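Local structure of uncharacterized protein (Nostoc punctiforme, 2R3S) at residues K168-S173 / F193-A198. The protein is of unknown function but is probably an O-methyltransferase that transfers a methyl group from S-adenosylmethionine to an as yet unidentified hydroxyl-bearing substrate. Residues are numbered along the deposited sequence; the frame is centred on the assembly and turned at random.
Sequences KVLDIS and FGVDWA. With EDO (1,2-ethanediol), chain E.
At its edge, near the ring plane, Phe193 meets the carbonyl oxygen of Val169, and Phe193 CD1 is 3.6 Å from Val169 O. The Lys168 chain comes in obliquely, and Lys168 CE comes to 3.8 Å from Phe193 CE1. With CG of Lys168 anti to the backbone N (chi1 -154°) and the rest of the chain extended, Lys168 NZ ends 5.3 Å from the centroid of the Phe193 ring, at most a weak cation-pi attraction; the ammonium is hydrogen-bonded to Asn231 O. The same Val169 oxygen accepts Phe193 N at 2.7 Å, Asp171 N then donates to Phe193 O, and Val195 N reaches Asp171 O almost straight (177° at the hydrogen). These bonds pair neighbouring parallel strands of the Rossmann-like sheet of class I methyltransferases, the two joined by a beta-alpha-beta crossover through helix 178-186. On the sheet face of Leu170, Phe193 and Val195, Leu170 CD1 packs 3.6 Å from Val195 CG2. Asp171, paired with Gly194 across the strands, turns its carboxylate to helix 178-186, where OD2 accepts Gly180 N. Further along, Asp196 OD2 lies 3.4 Å from Ser173 C and accepts Ser175 N, and OD1 takes Trp197 N through its anti lone pair; an alanine here would probably leave both amides without these acceptors and the turn after Ser173 less firmly held. The place of Asp196, near the C-terminal end of the second strand, is consistent with the acidic residue that class I methyltransferases commonly use to hold the ribose of S-adenosylmethionine.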
ATOM      1  N   LYS A 168     -40.831 -15.859   6.784  1.00 46.80           N
ATOM      2  CA  LYS A 168     -40.459 -14.578   7.390  1.00 43.93           C
ATOM      3  C   LYS A 168     -38.951 -14.434   7.661  1.00 42.34           C
ATOM      4  O   LYS A 168     -38.364 -15.216   8.412  1.00 42.50           O
ATOM      5  CB  LYS A 168     -41.269 -14.347   8.664  1.00 42.82           C
ATOM      6  CG  LYS A 168     -41.450 -12.889   9.019  1.00 42.53           C
ATOM      7  CD  LYS A 168     -42.327 -12.703  10.226  1.00 39.98           C
ATOM      8  CE  LYS A 168     -42.272 -11.264  10.702  1.00 40.01           C
ATOM      9  NZ  LYS A 168     -43.092 -11.038  11.896  1.00 41.93           N
ATOM     10  N   VAL A 169     -38.352 -13.397   7.075  1.00 40.44           N
ATOM     11  CA  VAL A 169     -36.901 -13.209   7.038  1.00 37.96           C
ATOM     12  C   VAL A 169     -36.507 -11.835   7.598  1.00 35.30           C
ATOM     13  O   VAL A 169     -37.101 -10.822   7.268  1.00 35.39           O
ATOM     14  CB  VAL A 169     -36.342 -13.351   5.594  1.00 39.52           C
ATOM     15  CG1 VAL A 169     -34.798 -13.255   5.583  1.00 36.92           C
ATOM     16  CG2 VAL A 169     -36.801 -14.649   4.974  1.00 35.90           C
ATOM     17  N   LEU A 170     -35.531 -11.828   8.488  1.00 30.72           N
ATOM     18  CA  LEU A 170     -34.956 -10.611   9.001  1.00 31.42           C
ATOM     19  C   LEU A 170     -33.543 -10.546   8.429  1.00 33.81           C
ATOM     20  O   LEU A 170     -32.801 -11.547   8.496  1.00 32.40           O
ATOM     21  CB  LEU A 170     -34.911 -10.645  10.536  1.00 31.92           C
ATOM     22  CG  LEU A 170     -34.510  -9.392  11.300  1.00 30.22           C
ATOM     23  CD1 LEU A 170     -35.502  -8.248  11.112  1.00 32.16           C
ATOM     24  CD2 LEU A 170     -34.346  -9.745  12.794  1.00 26.99           C
ATOM     25  N   ASP A 171     -33.191  -9.394   7.854  1.00 35.25           N
ATOM     26  CA  ASP A 171     -31.846  -9.149   7.314  1.00 34.02           C
ATOM     27  C   ASP A 171     -31.204  -8.009   8.085  1.00 33.88           C
ATOM     28  O   ASP A 171     -31.487  -6.855   7.806  1.00 31.79           O
ATOM     29  CB  ASP A 171     -31.919  -8.832   5.819  1.00 33.57           C
ATOM     30  CG  ASP A 171     -30.561  -8.966   5.104  1.00 40.59           C
ATOM     31  OD1 ASP A 171     -29.529  -9.122   5.797  1.00 31.59           O
ATOM     32  OD2 ASP A 171     -30.534  -8.887   3.842  1.00 33.84           O
ATOM     33  N   ILE A 172     -30.335  -8.347   9.051  1.00 33.57           N
ATOM     34  CA  ILE A 172     -29.748  -7.373   9.969  1.00 33.91           C
ATOM     35  C   ILE A 172     -28.441  -6.776   9.414  1.00 34.30           C
ATOM     36  O   ILE A 172     -27.503  -7.505   9.085  1.00 35.17           O
ATOM     37  CB  ILE A 172     -29.482  -7.998  11.378  1.00 34.53           C
ATOM     38  CG1 ILE A 172     -30.795  -8.432  12.030  1.00 39.83           C
ATOM     39  CG2 ILE A 172     -28.734  -7.015  12.292  1.00 27.10           C
ATOM     40  CD1 ILE A 172     -30.611  -9.232  13.293  1.00 36.90           C
ATOM     41  N   SER A 173     -28.377  -5.441   9.408  1.00 31.85           N
ATOM     42  CA  SER A 173     -27.473  -4.638   8.577  1.00 31.64           C
ATOM     43  C   SER A 173     -27.598  -5.061   7.117  1.00 32.06           C
ATOM     44  O   SER A 173     -26.628  -5.423   6.461  1.00 34.61           O
ATOM     45  CB  SER A 173     -26.026  -4.652   9.069  1.00 30.97           C
ATOM     46  OG  SER A 173     -25.500  -5.951   8.997  1.00 33.94           O
ATOM     47  N   PHE A 193     -37.693  -8.504   6.016  1.00 34.74           N
ATOM     48  CA  PHE A 193     -37.571  -7.315   6.826  1.00 35.29           C
ATOM     49  C   PHE A 193     -36.098  -6.955   6.946  1.00 33.86           C
ATOM     50  O   PHE A 193     -35.287  -7.740   7.477  1.00 36.38           O
ATOM     51  CB  PHE A 193     -38.209  -7.534   8.201  1.00 37.16           C
ATOM     52  CG  PHE A 193     -39.680  -7.744   8.134  1.00 37.07           C
ATOM     53  CD1 PHE A 193     -40.189  -8.956   7.705  1.00 36.99           C
ATOM     54  CD2 PHE A 193     -40.551  -6.734   8.474  1.00 36.19           C
ATOM     55  CE1 PHE A 193     -41.555  -9.166   7.608  1.00 42.07           C
ATOM     56  CE2 PHE A 193     -41.901  -6.933   8.396  1.00 38.71           C
ATOM     57  CZ  PHE A 193     -42.408  -8.165   7.959  1.00 39.54           C
ATOM     58  N   GLY A 194     -35.761  -5.769   6.458  1.00 32.68           N
ATOM     59  CA  GLY A 194     -34.402  -5.271   6.496  1.00 31.92           C
ATOM     60  C   GLY A 194     -34.194  -4.266   7.580  1.00 32.66           C
ATOM     61  O   GLY A 194     -34.957  -3.312   7.700  1.00 33.05           O
ATOM     62  N   VAL A 195     -33.133  -4.456   8.355  1.00 32.22           N
ATOM     63  CA  VAL A 195     -32.774  -3.527   9.413  1.00 32.11           C
ATOM     64  C   VAL A 195     -31.483  -2.841   9.063  1.00 34.43           C
ATOM     65  O   VAL A 195     -30.465  -3.503   8.882  1.00 36.62           O
ATOM     66  CB  VAL A 195     -32.585  -4.274  10.776  1.00 30.72           C
ATOM     67  CG1 VAL A 195     -32.183  -3.306  11.878  1.00 25.24           C
ATOM     68  CG2 VAL A 195     -33.858  -5.022  11.173  1.00 29.71           C
ATOM     69  N   ASP A 196     -31.504  -1.520   8.960  1.00 35.67           N
ATOM     70  CA  ASP A 196     -30.263  -0.735   8.839  1.00 35.53           C
ATOM     71  C   ASP A 196     -30.577   0.722   9.138  1.00 34.85           C
ATOM     72  O   ASP A 196     -31.721   1.061   9.450  1.00 38.54           O
ATOM     73  CB  ASP A 196     -29.645  -0.866   7.434  1.00 33.74           C
ATOM     74  CG  ASP A 196     -28.114  -0.864   7.453  1.00 33.18           C
ATOM     75  OD1 ASP A 196     -27.521   0.010   8.124  1.00 32.15           O
ATOM     76  OD2 ASP A 196     -27.498  -1.720   6.778  1.00 29.64           O
ATOM     77  N   TRP A 197     -29.582   1.589   9.040  1.00 34.05           N
ATOM     78  CA  TRP A 197     -29.845   3.020   9.124  1.00 33.62           C
ATOM     79  C   TRP A 197     -30.718   3.443   7.938  1.00 32.37           C
ATOM     80  O   TRP A 197     -30.649   2.864   6.855  1.00 29.81           O
ATOM     81  CB  TRP A 197     -28.550   3.815   9.152  1.00 36.03           C
ATOM     82  CG  TRP A 197     -27.580   3.368  10.201  1.00 39.56           C
ATOM     83  CD1 TRP A 197     -26.359   2.785   9.989  1.00 44.33           C
ATOM     84  CD2 TRP A 197     -27.739   3.463  11.618  1.00 38.04           C
ATOM     85  NE1 TRP A 197     -25.749   2.515  11.188  1.00 45.49           N
ATOM     86  CE2 TRP A 197     -26.574   2.917  12.205  1.00 43.05           C
ATOM     87  CE3 TRP A 197     -28.744   3.971  12.453  1.00 42.73           C
ATOM     88  CZ2 TRP A 197     -26.384   2.868  13.597  1.00 42.89           C
ATOM     89  CZ3 TRP A 197     -28.560   3.915  13.833  1.00 45.22           C
ATOM     90  CH2 TRP A 197     -27.393   3.358  14.391  1.00 41.81           C
ATOM     91  N   ALA A 198     -31.560   4.453   8.148  1.00 34.25           N
ATOM     92  CA  ALA A 198     -32.532   4.847   7.133  1.00 33.10           C
ATOM     93  C   ALA A 198     -31.912   5.153   5.770  1.00 32.57           C
ATOM     94  O   ALA A 198     -32.451   4.748   4.751  1.00 34.47           O
ATOM     95  CB  ALA A 198     -33.379   6.047   7.619  1.00 35.02           C
TER
HETATM   96  C1  EDO E 337     -23.406  -5.701   5.532  1.00 44.54           C
HETATM   97  O1  EDO E 337     -24.301  -5.939   6.680  1.00 26.91           O
HETATM   98  C2  EDO E 337     -22.748  -4.313   5.434  1.00 41.59           C
HETATM   99  O2  EDO E 337     -21.506  -4.133   6.138  1.00 44.17           O